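Local coordinates for protein glutathione S-transferase (Lodderomyces elongisporus, PDB 4IVF) that probably conjugates glutathione to electrophilic substrates or handles related thiol chemistry, as in other glutathione S-transferases, and binds two glutathione molecules per subunit, at residues F[144-147]-F[148-152]; F[91-94]-F[95-98]; F[203-206]-F[207-211]; F[214-217]-F[218-221]. All blocks are in the same frame, centred on the assembly; numbering follows the deposited sequence.

How the contacts relate
Along the chain the order is contact 2, contact 1, contact 3 and contact 4. Contact 2 (91-98) occupies the connection from helix 78-89, in the thioredoxin-like domain, to helix 102-131, the first long helix of the C-terminal domain. Contacts 1, 3 and 4 belong to that helical domain: contact 1 lies within helix 137-159, contact 3 along helix 199-209, and contact 4 where helix 212-217 ends. Contacts 3 and 4 touch, with centres 14 Å apart, whereas contacts 1 and 2 are 30 Å apart between centres. Contact 1 thus reaches the subunit interface, while contacts 2 and 4 lie where the two domains meet, the latter against helix 16-27.

Contact 1: residues F[144-147]-F[148-152]; sequences ITDT and KRIYG
With CG anti to the backbone N in both residues (chi1 -159° in Asp146, -172° in Arg149), the two side chains leave helix 137-159 side by side and point the same way; a bend at chi3 of Arg149 then presents NE to the carboxylate. Arg149 NE donates to Asp146 OD1 at 3.0 Å in a salt bridge. OD1 lies almost in the guanidinium plane, while NE approaches on the syn side and stands 29° out of the carboxylate plane. A water donates to Asp146 OD2 at 2.7 Å and accepts from Arg149 NH2 at 2.8 Å, so both carboxylate oxygens are engaged and the rotation of the two flat groups is restrained. Arg149 NH1 reaches Asn55 of the second subunit, and the arginine also packs on Arg57 of that subunit, a glutathione-binding residue.

On the adjoining part of the helix, Thr147 and Tyr151 lie alongside each other. Thr147 CG2 meets the ring edge at Tyr151 CE1, 3.7 Å away, and Thr147 O accepts from Tyr151 N at 3.2 Å. Their hydroxyls turn to other partners, Thr147 OG1 to Tyr143 O and Tyr151 OH to Gln122. These are i to i+3 and i to i+4 pairings of an alpha helix, here in the helical C-terminal domain of a glutathione transferase dimer, close to a bound glutathione at the subunit interface.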
ATOM      1  N   ILE F 144       2.093  10.801 -15.929  1.00 11.17           N
ATOM      2  CA  ILE F 144       3.472  10.731 -16.355  1.00 12.39           C
ATOM      3  C   ILE F 144       4.350  11.605 -15.428  1.00 14.33           C
ATOM      4  O   ILE F 144       5.405  11.166 -14.971  1.00 10.58           O
ATOM      5  CB  ILE F 144       3.619  11.198 -17.806  1.00 14.71           C
ATOM      6  CG1 ILE F 144       2.999  10.176 -18.755  1.00 19.76           C
ATOM      7  CG2 ILE F 144       5.080  11.436 -18.147  1.00 11.78           C
ATOM      8  CD1 ILE F 144       3.688   8.840 -18.754  1.00 26.25           C
ATOM      9  N   THR F 145       3.891  12.826 -15.153  1.00 13.27           N
ATOM     10  CA  THR F 145       4.620  13.774 -14.312  1.00 20.21           C
ATOM     11  C   THR F 145       4.751  13.273 -12.874  1.00 21.00           C
ATOM     12  O   THR F 145       5.825  13.348 -12.269  1.00 18.73           O
ATOM     13  CB  THR F 145       3.953  15.161 -14.299  1.00 16.98           C
ATOM     14  OG1 THR F 145       4.056  15.754 -15.595  1.00 24.91           O
ATOM     15  CG2 THR F 145       4.644  16.064 -13.309  1.00 18.97           C
ATOM     16  N   ASP F 146       3.664  12.746 -12.328  1.00 21.92           N
ATOM     17  CA  ASP F 146       3.723  12.235 -10.968  1.00 15.81           C
ATOM     18  C   ASP F 146       4.530  10.934 -10.902  1.00  9.47           C
ATOM     19  O   ASP F 146       5.190  10.655  -9.902  1.00 10.65           O
ATOM     20  CB  ASP F 146       2.328  12.074 -10.365  1.00 23.87           C
ATOM     21  CG  ASP F 146       2.359  12.044  -8.843  1.00 31.30           C
ATOM     22  OD1 ASP F 146       3.042  12.902  -8.243  1.00 31.62           O
ATOM     23  OD2 ASP F 146       1.718  11.155  -8.248  1.00 32.98           O
ATOM     24  N   THR F 147       4.501  10.140 -11.966  1.00 13.57           N
ATOM     25  CA  THR F 147       5.358   8.956 -12.015  1.00 14.38           C
ATOM     26  C   THR F 147       6.839   9.325 -11.901  1.00 14.11           C
ATOM     27  O   THR F 147       7.605   8.667 -11.181  1.00 15.51           O
ATOM     28  CB  THR F 147       5.141   8.153 -13.297  1.00 13.03           C
ATOM     29  OG1 THR F 147       3.805   7.640 -13.311  1.00 15.91           O
ATOM     30  CG2 THR F 147       6.114   6.993 -13.359  1.00  9.21           C
ATOM     31  N   LYS F 148       7.226  10.389 -12.600  1.00 12.78           N
ATOM     32  CA  LYS F 148       8.597  10.873 -12.560  1.00 15.23           C
ATOM     33  C   LYS F 148       8.927  11.428 -11.177  1.00 16.74           C
ATOM     34  O   LYS F 148      10.061  11.302 -10.714  1.00 18.38           O
ATOM     35  CB  LYS F 148       8.832  11.941 -13.629  1.00 11.61           C
ATOM     36  CG  LYS F 148       8.955  11.400 -15.038  1.00 23.40           C
ATOM     37  CD  LYS F 148       8.879  12.555 -16.032  1.00 29.71           C
ATOM     38  CE  LYS F 148       9.197  12.126 -17.447  1.00 31.39           C
ATOM     39  NZ  LYS F 148       8.863  13.218 -18.409  1.00 33.09           N
ATOM     40  N   ARG F 149       7.938  12.043 -10.527  1.00 16.99           N
ATOM     41  CA  ARG F 149       8.133  12.540  -9.176  1.00 21.10           C
ATOM     42  C   ARG F 149       8.554  11.390  -8.253  1.00 21.34           C
ATOM     43  O   ARG F 149       9.520  11.510  -7.496  1.00 19.54           O
ATOM     44  CB  ARG F 149       6.858  13.201  -8.636  1.00 18.96           C
ATOM     45  CG  ARG F 149       7.080  13.901  -7.288  1.00 18.14           C
ATOM     46  CD  ARG F 149       5.777  14.242  -6.550  1.00 16.66           C
ATOM     47  NE  ARG F 149       5.059  13.057  -6.080  1.00 14.33           N
ATOM     48  CZ  ARG F 149       5.322  12.416  -4.940  1.00 14.93           C
ATOM     49  NH1 ARG F 149       6.300  12.831  -4.135  1.00 13.70           N
ATOM     50  NH2 ARG F 149       4.622  11.345  -4.610  1.00 13.64           N
ATOM     51  N   ILE F 150       7.829  10.275  -8.349  1.00 13.19           N
ATOM     52  CA  ILE F 150       8.005   9.138  -7.452  1.00 14.48           C
ATOM     53  C   ILE F 150       9.354   8.417  -7.616  1.00 11.58           C
ATOM     54  O   ILE F 150       9.959   7.978  -6.646  1.00 15.50           O
ATOM     55  CB  ILE F 150       6.821   8.150  -7.590  1.00 10.93           C
ATOM     56  CG1 ILE F 150       5.575   8.751  -6.951  1.00  8.74           C
ATOM     57  CG2 ILE F 150       7.126   6.826  -6.915  1.00 10.05           C
ATOM     58  CD1 ILE F 150       4.311   8.066  -7.363  1.00 10.47           C
ATOM     59  N   TYR F 151       9.822   8.309  -8.851  1.00 10.83           N
ATOM     60  CA  TYR F 151      11.118   7.728  -9.107  1.00 11.20           C
ATOM     61  C   TYR F 151      12.228   8.651  -8.627  1.00 14.56           C
ATOM     62  O   TYR F 151      13.283   8.187  -8.193  1.00 15.04           O
ATOM     63  CB  TYR F 151      11.265   7.364 -10.581  1.00 10.41           C
ATOM     64  CG  TYR F 151      10.557   6.061 -10.881  1.00 19.20           C
ATOM     65  CD1 TYR F 151       9.264   6.047 -11.384  1.00 14.32           C
ATOM     66  CD2 TYR F 151      11.164   4.844 -10.608  1.00 17.54           C
ATOM     67  CE1 TYR F 151       8.605   4.859 -11.628  1.00 14.81           C
ATOM     68  CE2 TYR F 151      10.511   3.650 -10.849  1.00 19.05           C
ATOM     69  CZ  TYR F 151       9.235   3.666 -11.367  1.00 16.41           C
ATOM     70  OH  TYR F 151       8.586   2.484 -11.622  1.00 18.67           O
ATOM     71  N   GLY F 152      11.969   9.952  -8.685  1.00 11.24           N
ATOM     72  CA  GLY F 152      12.871  10.934  -8.114  1.00 16.96           C
ATOM     73  C   GLY F 152      13.016  10.741  -6.616  1.00 17.26           C
ATOM     74  O   GLY F 152      14.096  10.910  -6.061  1.00 23.15           O
TER
HETATM   75  O   HOH W   1       2.011  11.182  -5.600  1.00 18.27           O

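Contact 2: residues F[91-94]-F[95-98]; sequences KEHK and FSYP
The loop that joins the thioredoxin-like domain of this glutathione transferase to its helical domain folds back on itself here, and His93 and Pro98 make the main contact. The imidazole lies between the Pro98 ring on one face and Lys91 O on the other. The proline CG stands 4.0 Å from the His93 ring centroid and 14° off the ring normal, a CH-pi contact; on the opposite face Lys91 O sits 3.3 Å above the plane, displaced toward the rim. Pro98 CA adds to the first face, 3.4 Å from His93 NE2. At the ring edge, Ser96 OG lies 3.6 Å from His93 CD2.

Ser96 OG occupies the crowded position between its backbone N and carbonyl carbon (chi1 60°), and its hydrogen bond goes to Asp90 OD2. The same carboxylate oxygen accepts from Phe95 N, while Asp90 OD1 takes Lys94 N, so one aspartate just after helix 78-89 gathers three groups of the loop. Ser96 O is held by Arg173 NH1, and His93 packs on Arg173 too; Tyr97, buried, sends its OH to Val170 O. No hydrogen bond runs between residues 91-94 and 95-98 themselves; the polar groups named here bond instead to Asp90, Arg173 and Val170.

In the middle of the loop, Lys94 O lies over one face of the Phe95 ring, 3.3 Å from Phe95 CG, and Lys94 CB meets Phe95 CD2 at 3.6 Å.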
ATOM      1  N   LYS F  91      13.557 -16.469   7.383  1.00 31.95           N
ATOM      2  CA  LYS F  91      13.885 -16.312   8.790  1.00 30.91           C
ATOM      3  C   LYS F  91      15.391 -16.110   8.977  1.00 27.59           C
ATOM      4  O   LYS F  91      15.841 -15.676  10.033  1.00 27.83           O
ATOM      5  CB  LYS F  91      13.371 -17.508   9.589  1.00 33.98           C
ATOM      6  CG  LYS F  91      11.848 -17.655   9.557  1.00 34.64           C
ATOM      7  CD  LYS F  91      11.368 -18.730  10.519  1.00 34.99           C
ATOM      8  CE  LYS F  91       9.850 -18.810  10.562  1.00 34.09           C
ATOM      9  NZ  LYS F  91       9.234 -17.469  10.695  1.00 29.37           N
ATOM     10  N   GLU F  92      16.152 -16.416   7.929  1.00 36.17           N
ATOM     11  CA  GLU F  92      17.594 -16.214   7.912  1.00 38.79           C
ATOM     12  C   GLU F  92      17.952 -14.762   7.585  1.00 33.55           C
ATOM     13  O   GLU F  92      19.117 -14.373   7.655  1.00 32.44           O
ATOM     14  CB  GLU F  92      18.251 -17.153   6.897  1.00 51.22           C
ATOM     15  CG  GLU F  92      17.939 -18.632   7.096  1.00 63.90           C
ATOM     16  CD  GLU F  92      18.882 -19.316   8.073  1.00 77.38           C
ATOM     17  OE1 GLU F  92      19.873 -18.682   8.500  1.00 80.89           O
ATOM     18  OE2 GLU F  92      18.635 -20.497   8.412  1.00 83.58           O
ATOM     19  N   HIS F  93      16.951 -13.967   7.217  1.00 31.54           N
ATOM     20  CA  HIS F  93      17.149 -12.530   7.018  1.00 30.69           C
ATOM     21  C   HIS F  93      18.138 -12.203   5.902  1.00 29.34           C
ATOM     22  O   HIS F  93      18.908 -11.247   6.004  1.00 29.09           O
ATOM     23  CB  HIS F  93      17.560 -11.858   8.336  1.00 22.26           C
ATOM     24  CG  HIS F  93      16.513 -11.963   9.396  1.00 24.84           C
ATOM     25  ND1 HIS F  93      16.752 -12.528  10.627  1.00 25.24           N
ATOM     26  CD2 HIS F  93      15.205 -11.608   9.393  1.00 28.21           C
ATOM     27  CE1 HIS F  93      15.643 -12.500  11.345  1.00 30.15           C
ATOM     28  NE2 HIS F  93      14.690 -11.947  10.620  1.00 30.40           N
ATOM     29  N   LYS F  94      18.107 -13.003   4.839  1.00 24.54           N
ATOM     30  CA  LYS F  94      18.935 -12.764   3.665  1.00 24.08           C
ATOM     31  C   LYS F  94      18.358 -11.641   2.802  1.00 21.69           C
ATOM     32  O   LYS F  94      19.063 -11.028   2.002  1.00 22.66           O
ATOM     33  CB  LYS F  94      19.067 -14.044   2.834  1.00 28.56           C
ATOM     34  CG  LYS F  94      19.978 -15.097   3.452  1.00 43.45           C
ATOM     35  CD  LYS F  94      20.239 -16.240   2.474  1.00 55.44           C
ATOM     36  CE  LYS F  94      21.234 -17.256   3.032  1.00 62.33           C
ATOM     37  NZ  LYS F  94      20.667 -18.035   4.169  1.00 65.46           N
ATOM     38  N   PHE F  95      17.073 -11.375   2.973  1.00 18.59           N
ATOM     39  CA  PHE F  95      16.376 -10.387   2.166  1.00 21.36           C
ATOM     40  C   PHE F  95      15.372  -9.639   3.019  1.00 20.51           C
ATOM     41  O   PHE F  95      14.340  -9.189   2.522  1.00 21.55           O
ATOM     42  CB  PHE F  95      15.646 -11.065   0.995  1.00 18.09           C
ATOM     43  CG  PHE F  95      16.549 -11.849   0.092  1.00 18.15           C
ATOM     44  CD1 PHE F  95      17.287 -11.213  -0.891  1.00 19.66           C
ATOM     45  CD2 PHE F  95      16.665 -13.221   0.228  1.00 20.31           C
ATOM     46  CE1 PHE F  95      18.125 -11.936  -1.726  1.00 20.99           C
ATOM     47  CE2 PHE F  95      17.507 -13.949  -0.598  1.00 28.33           C
ATOM     48  CZ  PHE F  95      18.235 -13.309  -1.575  1.00 21.74           C
ATOM     49  N   SER F  96      15.662  -9.536   4.309  1.00 16.04           N
ATOM     50  CA  SER F  96      14.758  -8.894   5.260  1.00 15.47           C
ATOM     51  C   SER F  96      15.502  -8.643   6.546  1.00 16.30           C
ATOM     52  O   SER F  96      16.583  -9.184   6.768  1.00 26.68           O
ATOM     53  CB  SER F  96      13.522  -9.770   5.538  1.00 16.60           C
ATOM     54  OG  SER F  96      13.887 -11.028   6.087  1.00 19.23           O
ATOM     55  N   TYR F  97      14.917  -7.818   7.400  1.00 22.49           N
ATOM     56  CA  TYR F  97      15.534  -7.475   8.670  1.00 19.89           C
ATOM     57  C   TYR F  97      14.725  -8.069   9.809  1.00 20.62           C
ATOM     58  O   TYR F  97      13.542  -8.336   9.645  1.00 21.71           O
ATOM     59  CB  TYR F  97      15.616  -5.960   8.803  1.00 16.25           C
ATOM     60  CG  TYR F  97      16.647  -5.368   7.882  1.00 15.87           C
ATOM     61  CD1 TYR F  97      17.976  -5.271   8.278  1.00 17.02           C
ATOM     62  CD2 TYR F  97      16.301  -4.924   6.606  1.00 14.66           C
ATOM     63  CE1 TYR F  97      18.924  -4.748   7.451  1.00 17.01           C
ATOM     64  CE2 TYR F  97      17.251  -4.398   5.765  1.00 17.32           C
ATOM     65  CZ  TYR F  97      18.568  -4.305   6.197  1.00 23.75           C
ATOM     66  OH  TYR F  97      19.542  -3.782   5.373  1.00 23.32           O
ATOM     67  N   PRO F  98      15.364  -8.288  10.967  1.00 22.81           N
ATOM     68  CA  PRO F  98      14.633  -8.841  12.111  1.00 23.81           C
ATOM     69  C   PRO F  98      13.450  -7.962  12.488  1.00 24.66           C
ATOM     70  O   PRO F  98      13.563  -6.731  12.471  1.00 21.24           O
ATOM     71  CB  PRO F  98      15.676  -8.822  13.233  1.00 21.79           C
ATOM     72  CG  PRO F  98      16.979  -8.973  12.515  1.00 22.23           C
ATOM     73  CD  PRO F  98      16.809  -8.192  11.230  1.00 20.79           C
TER

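Contact 3: residues F[203-206]-F[207-211]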
ATOM      1  N   LYS F 203      21.714   1.995 -11.794  1.00 15.48           N
ATOM      2  CA  LYS F 203      22.673   0.973 -11.358  1.00 17.44           C
ATOM      3  C   LYS F 203      21.983  -0.121 -10.549  1.00 15.66           C
ATOM      4  O   LYS F 203      22.263  -1.313 -10.707  1.00 27.81           O
ATOM      5  CB  LYS F 203      23.786   1.602 -10.507  1.00 18.19           C
ATOM      6  CG  LYS F 203      24.754   2.498 -11.251  1.00 26.96           C
ATOM      7  CD  LYS F 203      25.562   3.343 -10.265  1.00 37.00           C
ATOM      8  CE  LYS F 203      26.874   3.836 -10.865  1.00 44.92           C
ATOM      9  NZ  LYS F 203      28.087   3.392 -10.085  1.00 47.93           N
ATOM     10  N   TRP F 204      21.098   0.311  -9.661  1.00 14.84           N
ATOM     11  CA  TRP F 204      20.280  -0.576  -8.849  1.00 20.41           C
ATOM     12  C   TRP F 204      19.459  -1.497  -9.763  1.00 24.36           C
ATOM     13  O   TRP F 204      19.447  -2.725  -9.589  1.00 26.15           O
ATOM     14  CB  TRP F 204      19.383   0.280  -7.948  1.00 17.63           C
ATOM     15  CG  TRP F 204      18.205  -0.411  -7.309  1.00 14.73           C
ATOM     16  CD1 TRP F 204      18.173  -1.008  -6.089  1.00 20.20           C
ATOM     17  CD2 TRP F 204      16.881  -0.519  -7.845  1.00 14.04           C
ATOM     18  NE1 TRP F 204      16.916  -1.503  -5.835  1.00 17.95           N
ATOM     19  CE2 TRP F 204      16.106  -1.221  -6.901  1.00 15.47           C
ATOM     20  CE3 TRP F 204      16.278  -0.105  -9.045  1.00 13.42           C
ATOM     21  CZ2 TRP F 204      14.756  -1.520  -7.112  1.00 15.45           C
ATOM     22  CZ3 TRP F 204      14.938  -0.416  -9.257  1.00 16.48           C
ATOM     23  CH2 TRP F 204      14.194  -1.106  -8.291  1.00 11.89           C
ATOM     24  N   TYR F 205      18.809  -0.903 -10.758  1.00 14.01           N
ATOM     25  CA  TYR F 205      18.034  -1.670 -11.734  1.00 17.24           C
ATOM     26  C   TYR F 205      18.903  -2.669 -12.505  1.00 17.97           C
ATOM     27  O   TYR F 205      18.565  -3.853 -12.610  1.00 17.54           O
ATOM     28  CB  TYR F 205      17.320  -0.720 -12.707  1.00 20.63           C
ATOM     29  CG  TYR F 205      16.383  -1.419 -13.685  1.00 20.95           C
ATOM     30  CD1 TYR F 205      15.168  -1.943 -13.260  1.00 17.92           C
ATOM     31  CD2 TYR F 205      16.713  -1.545 -15.023  1.00 24.56           C
ATOM     32  CE1 TYR F 205      14.310  -2.577 -14.140  1.00 19.37           C
ATOM     33  CE2 TYR F 205      15.863  -2.163 -15.906  1.00 29.98           C
ATOM     34  CZ  TYR F 205      14.661  -2.689 -15.456  1.00 24.38           C
ATOM     35  OH  TYR F 205      13.814  -3.316 -16.334  1.00 20.21           O
ATOM     36  N   ASP F 206      20.025  -2.190 -13.034  1.00 15.58           N
ATOM     37  CA  ASP F 206      20.930  -3.043 -13.807  1.00 20.73           C
ATOM     38  C   ASP F 206      21.458  -4.204 -12.961  1.00 21.33           C
ATOM     39  O   ASP F 206      21.632  -5.323 -13.460  1.00 20.26           O
ATOM     40  CB  ASP F 206      22.113  -2.243 -14.393  1.00 17.46           C
ATOM     41  CG  ASP F 206      21.678  -1.193 -15.414  1.00 35.17           C
ATOM     42  OD1 ASP F 206      20.572  -1.321 -15.991  1.00 32.40           O
ATOM     43  OD2 ASP F 206      22.456  -0.232 -15.640  1.00 36.84           O
ATOM     44  N   SER F 207      21.728  -3.927 -11.689  1.00 19.94           N
ATOM     45  CA  SER F 207      22.216  -4.956 -10.771  1.00 22.29           C
ATOM     46  C   SER F 207      21.190  -6.069 -10.544  1.00 21.61           C
ATOM     47  O   SER F 207      21.535  -7.256 -10.537  1.00 22.10           O
ATOM     48  CB  SER F 207      22.613  -4.335  -9.436  1.00 20.19           C
ATOM     49  OG  SER F 207      23.844  -3.653  -9.562  1.00 25.43           O
ATOM     50  N   LEU F 208      19.934  -5.683 -10.356  1.00 15.96           N
ATOM     51  CA  LEU F 208      18.875  -6.666 -10.137  1.00 22.62           C
ATOM     52  C   LEU F 208      18.618  -7.574 -11.351  1.00 22.40           C
ATOM     53  O   LEU F 208      18.390  -8.775 -11.197  1.00 21.27           O
ATOM     54  CB  LEU F 208      17.592  -5.977  -9.672  1.00 19.85           C
ATOM     55  CG  LEU F 208      17.682  -5.584  -8.198  1.00 19.76           C
ATOM     56  CD1 LEU F 208      16.763  -4.426  -7.858  1.00 13.56           C
ATOM     57  CD2 LEU F 208      17.339  -6.793  -7.345  1.00 23.40           C
ATOM     58  N   LEU F 209      18.685  -7.015 -12.557  1.00 20.70           N
ATOM     59  CA  LEU F 209      18.401  -7.809 -13.750  1.00 17.50           C
ATOM     60  C   LEU F 209      19.508  -8.803 -14.039  1.00 22.12           C
ATOM     61  O   LEU F 209      19.351  -9.683 -14.882  1.00 25.72           O
ATOM     62  CB  LEU F 209      18.221  -6.924 -14.964  1.00 20.92           C
ATOM     63  CG  LEU F 209      17.066  -5.940 -14.991  1.00 25.68           C
ATOM     64  CD1 LEU F 209      17.229  -5.132 -16.253  1.00 24.41           C
ATOM     65  CD2 LEU F 209      15.750  -6.673 -14.998  1.00 25.46           C
ATOM     66  N   LYS F 210      20.630  -8.665 -13.342  1.00 18.65           N
ATOM     67  CA  LYS F 210      21.738  -9.588 -13.524  1.00 21.67           C
ATOM     68  C   LYS F 210      21.495 -10.860 -12.729  1.00 22.10           C
ATOM     69  O   LYS F 210      22.099 -11.887 -13.001  1.00 29.05           O
ATOM     70  CB  LYS F 210      23.062  -8.955 -13.091  1.00 30.81           C
ATOM     71  CG  LYS F 210      23.557  -7.841 -13.984  1.00 31.92           C
ATOM     72  CD  LYS F 210      24.958  -7.419 -13.561  1.00 39.62           C
ATOM     73  CE  LYS F 210      25.615  -6.524 -14.600  1.00 43.47           C
ATOM     74  NZ  LYS F 210      27.045  -6.267 -14.266  1.00 51.49           N
ATOM     75  N   LEU F 211      20.603 -10.786 -11.750  1.00 22.67           N
ATOM     76  CA  LEU F 211      20.287 -11.937 -10.910  1.00 26.46           C
ATOM     77  C   LEU F 211      19.423 -12.931 -11.672  1.00 29.95           C
ATOM     78  O   LEU F 211      18.380 -12.565 -12.224  1.00 28.70           O
ATOM     79  CB  LEU F 211      19.551 -11.503  -9.640  1.00 27.05           C
ATOM     80  CG  LEU F 211      20.102 -10.319  -8.844  1.00 29.31           C
ATOM     81  CD1 LEU F 211      19.391 -10.218  -7.504  1.00 27.91           C
ATOM     82  CD2 LEU F 211      21.601 -10.422  -8.657  1.00 31.65           C
TER
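Trp204 and Leu208 form the tight, buried side of helix 199-209, part of the all-helical C-terminal domain of the glutathione transferase fold. Leu208 CD1 rests over one face of the indole, 3.7 Å from the centroid of the five-membered ring and 24° off its normal, displaced toward the rim; its nearest atom is Trp204 CE2 at 3.4 Å. The tryptophan is carried there by its first torsion (chi1 164°), which sets CG opposite the backbone N and turns the indole out from the helix toward helix 176-185. Its NE1 hydrogen bonds Asp178 of helix 176-185, and Phe179 and Leu182 of that helix cover Leu208, so the pair is closed in by the neighbouring helix.

A second CH-pi pair, Tyr205 with Leu209, follows one residue on and is less enclosed. Leu209 CG lies over the Tyr205 ring, 4.2 Å from its centroid, and the CD1 branch of the leucine reaches Tyr205 CE2 at 3.3 Å. Tyr186 and Leu182 pack on Tyr205, while Phe218 packs on Leu209.

The other side is loose and solvent-facing, with Lys203, Asp206 and Lys210 exposed. Ser207 N donates firmly to Lys203 O at 2.8 Å. Lys210 N makes a weak, bent bond of 3.5 Å to Asp206 O and a second one to Ser207 O. The aliphatic part of the lysine lies against the first of these oxygens, with Lys210 CG 3.2 Å from Asp206 O.

Contact 4: residues F[214-217]-F[218-221]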
ATOM      1  N   VAL F 214      15.774 -13.092 -10.741  1.00 26.68           N
ATOM      2  CA  VAL F 214      14.962 -11.978 -11.224  1.00 28.08           C
ATOM      3  C   VAL F 214      14.545 -12.250 -12.666  1.00 28.54           C
ATOM      4  O   VAL F 214      13.369 -12.143 -13.015  1.00 25.94           O
ATOM      5  CB  VAL F 214      15.706 -10.628 -11.118  1.00 23.59           C
ATOM      6  CG1 VAL F 214      15.034  -9.579 -11.973  1.00 15.17           C
ATOM      7  CG2 VAL F 214      15.778 -10.168  -9.658  1.00 17.54           C
ATOM      8  N   GLN F 215      15.520 -12.619 -13.491  1.00 17.25           N
ATOM      9  CA  GLN F 215      15.273 -12.934 -14.882  1.00 27.87           C
ATOM     10  C   GLN F 215      14.199 -14.008 -15.018  1.00 26.68           C
ATOM     11  O   GLN F 215      13.378 -13.947 -15.919  1.00 29.75           O
ATOM     12  CB  GLN F 215      16.563 -13.404 -15.546  1.00 33.09           C
ATOM     13  CG  GLN F 215      17.703 -12.404 -15.489  1.00 35.92           C
ATOM     14  CD  GLN F 215      19.001 -13.011 -15.960  1.00 37.68           C
ATOM     15  OE1 GLN F 215      19.005 -14.103 -16.525  1.00 39.56           O
ATOM     16  NE2 GLN F 215      20.115 -12.316 -15.724  1.00 37.96           N
ATOM     17  N   LYS F 216      14.203 -14.979 -14.109  1.00 26.97           N
ATOM     18  CA  LYS F 216      13.237 -16.069 -14.141  1.00 27.03           C
ATOM     19  C   LYS F 216      11.836 -15.582 -13.767  1.00 25.14           C
ATOM     20  O   LYS F 216      10.874 -15.865 -14.471  1.00 21.11           O
ATOM     21  CB  LYS F 216      13.682 -17.218 -13.232  1.00 29.67           C
ATOM     22  CG  LYS F 216      12.668 -18.359 -13.113  1.00 32.42           C
ATOM     23  CD  LYS F 216      12.430 -19.043 -14.442  1.00 31.58           C
ATOM     24  CE  LYS F 216      11.388 -20.126 -14.312  1.00 40.76           C
ATOM     25  NZ  LYS F 216      10.971 -20.657 -15.649  1.00 45.89           N
ATOM     26  N   GLY F 217      11.734 -14.829 -12.672  1.00 24.62           N
ATOM     27  CA  GLY F 217      10.472 -14.249 -12.245  1.00 15.79           C
ATOM     28  C   GLY F 217       9.818 -13.379 -13.310  1.00 19.73           C
ATOM     29  O   GLY F 217       8.588 -13.330 -13.427  1.00 18.84           O
ATOM     30  N   PHE F 218      10.636 -12.692 -14.099  1.00 15.37           N
ATOM     31  CA  PHE F 218      10.110 -11.880 -15.196  1.00 18.78           C
ATOM     32  C   PHE F 218       9.588 -12.735 -16.363  1.00 19.57           C
ATOM     33  O   PHE F 218       8.878 -12.235 -17.222  1.00 18.68           O
ATOM     34  CB  PHE F 218      11.156 -10.877 -15.689  1.00 19.07           C
ATOM     35  CG  PHE F 218      11.170  -9.582 -14.914  1.00 23.73           C
ATOM     36  CD1 PHE F 218      10.005  -8.846 -14.745  1.00 13.83           C
ATOM     37  CD2 PHE F 218      12.346  -9.109 -14.350  1.00 25.14           C
ATOM     38  CE1 PHE F 218      10.013  -7.668 -14.024  1.00 13.28           C
ATOM     39  CE2 PHE F 218      12.368  -7.917 -13.635  1.00 13.86           C
ATOM     40  CZ  PHE F 218      11.208  -7.199 -13.471  1.00 13.86           C
ATOM     41  N   GLU F 219       9.940 -14.016 -16.386  1.00 19.51           N
ATOM     42  CA  GLU F 219       9.425 -14.935 -17.401  1.00 26.25           C
ATOM     43  C   GLU F 219       8.237 -15.755 -16.876  1.00 23.43           C
ATOM     44  O   GLU F 219       7.853 -16.759 -17.471  1.00 24.03           O
ATOM     45  CB  GLU F 219      10.538 -15.862 -17.891  1.00 34.13           C
ATOM     46  CG  GLU F 219      11.750 -15.132 -18.461  1.00 46.12           C
ATOM     47  CD  GLU F 219      12.998 -16.015 -18.519  1.00 61.66           C
ATOM     48  OE1 GLU F 219      12.933 -17.181 -18.070  1.00 68.08           O
ATOM     49  OE2 GLU F 219      14.047 -15.543 -19.012  1.00 63.79           O
ATOM     50  N   VAL F 220       7.657 -15.308 -15.767  1.00 23.74           N
ATOM     51  CA  VAL F 220       6.564 -16.020 -15.107  1.00 19.70           C
ATOM     52  C   VAL F 220       5.335 -15.132 -14.908  1.00 20.84           C
ATOM     53  O   VAL F 220       5.363 -14.198 -14.111  1.00 20.60           O
ATOM     54  CB  VAL F 220       6.999 -16.558 -13.727  1.00 20.87           C
ATOM     55  CG1 VAL F 220       5.799 -17.149 -12.977  1.00 23.47           C
ATOM     56  CG2 VAL F 220       8.114 -17.593 -13.882  1.00 17.33           C
ATOM     57  N   PRO F 221       4.249 -15.413 -15.641  1.00 20.27           N
ATOM     58  CA  PRO F 221       4.183 -16.389 -16.737  1.00 19.31           C
ATOM     59  C   PRO F 221       4.912 -15.876 -17.988  1.00 22.32           C
ATOM     60  O   PRO F 221       5.195 -14.679 -18.068  1.00 25.53           O
ATOM     61  CB  PRO F 221       2.671 -16.559 -16.979  1.00 19.10           C
ATOM     62  CG  PRO F 221       2.033 -15.371 -16.381  1.00 19.41           C
ATOM     63  CD  PRO F 221       2.921 -14.889 -15.272  1.00 19.27           C
TER
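The Phe218 ring is the flat group of this contact and lies alongside Val214, one helical turn earlier: Val214 CG1 touches Phe218 CE2 at 3.6 Å. Tyr186 stacks on the ring and Tyr19 meets it edge-to-face, while Ile23 and Leu182 also pack against Phe218. The motif is the end of helix 212-217 in the C-terminal domain, followed by a type I beta turn from Gly217 to Val220.

An i to i+4 bond, Phe218 N to Val214 O at 3.0 Å, runs nearly along the C=O axis. Glu219 N reaches Lys216 O at 2.8 Å, an i to i+3 bond whose donor stands well above the carbonyl plane. Lys216 and Glu219 cross at about a right angle; their opposite charges are not in contact, although Glu219 OE1 is 4.7 Å from Lys216 NZ and may feel a weak attraction.

Gly217 O also accepts from Ser22 OG of helix 16-27, and Val220 packs on strand 32-36, so this exit ties the helical domain to the thioredoxin-like one. The turn itself closes with Val220 N donating to Gly217 O at 3.2 Å, from 69° out of the carbonyl plane.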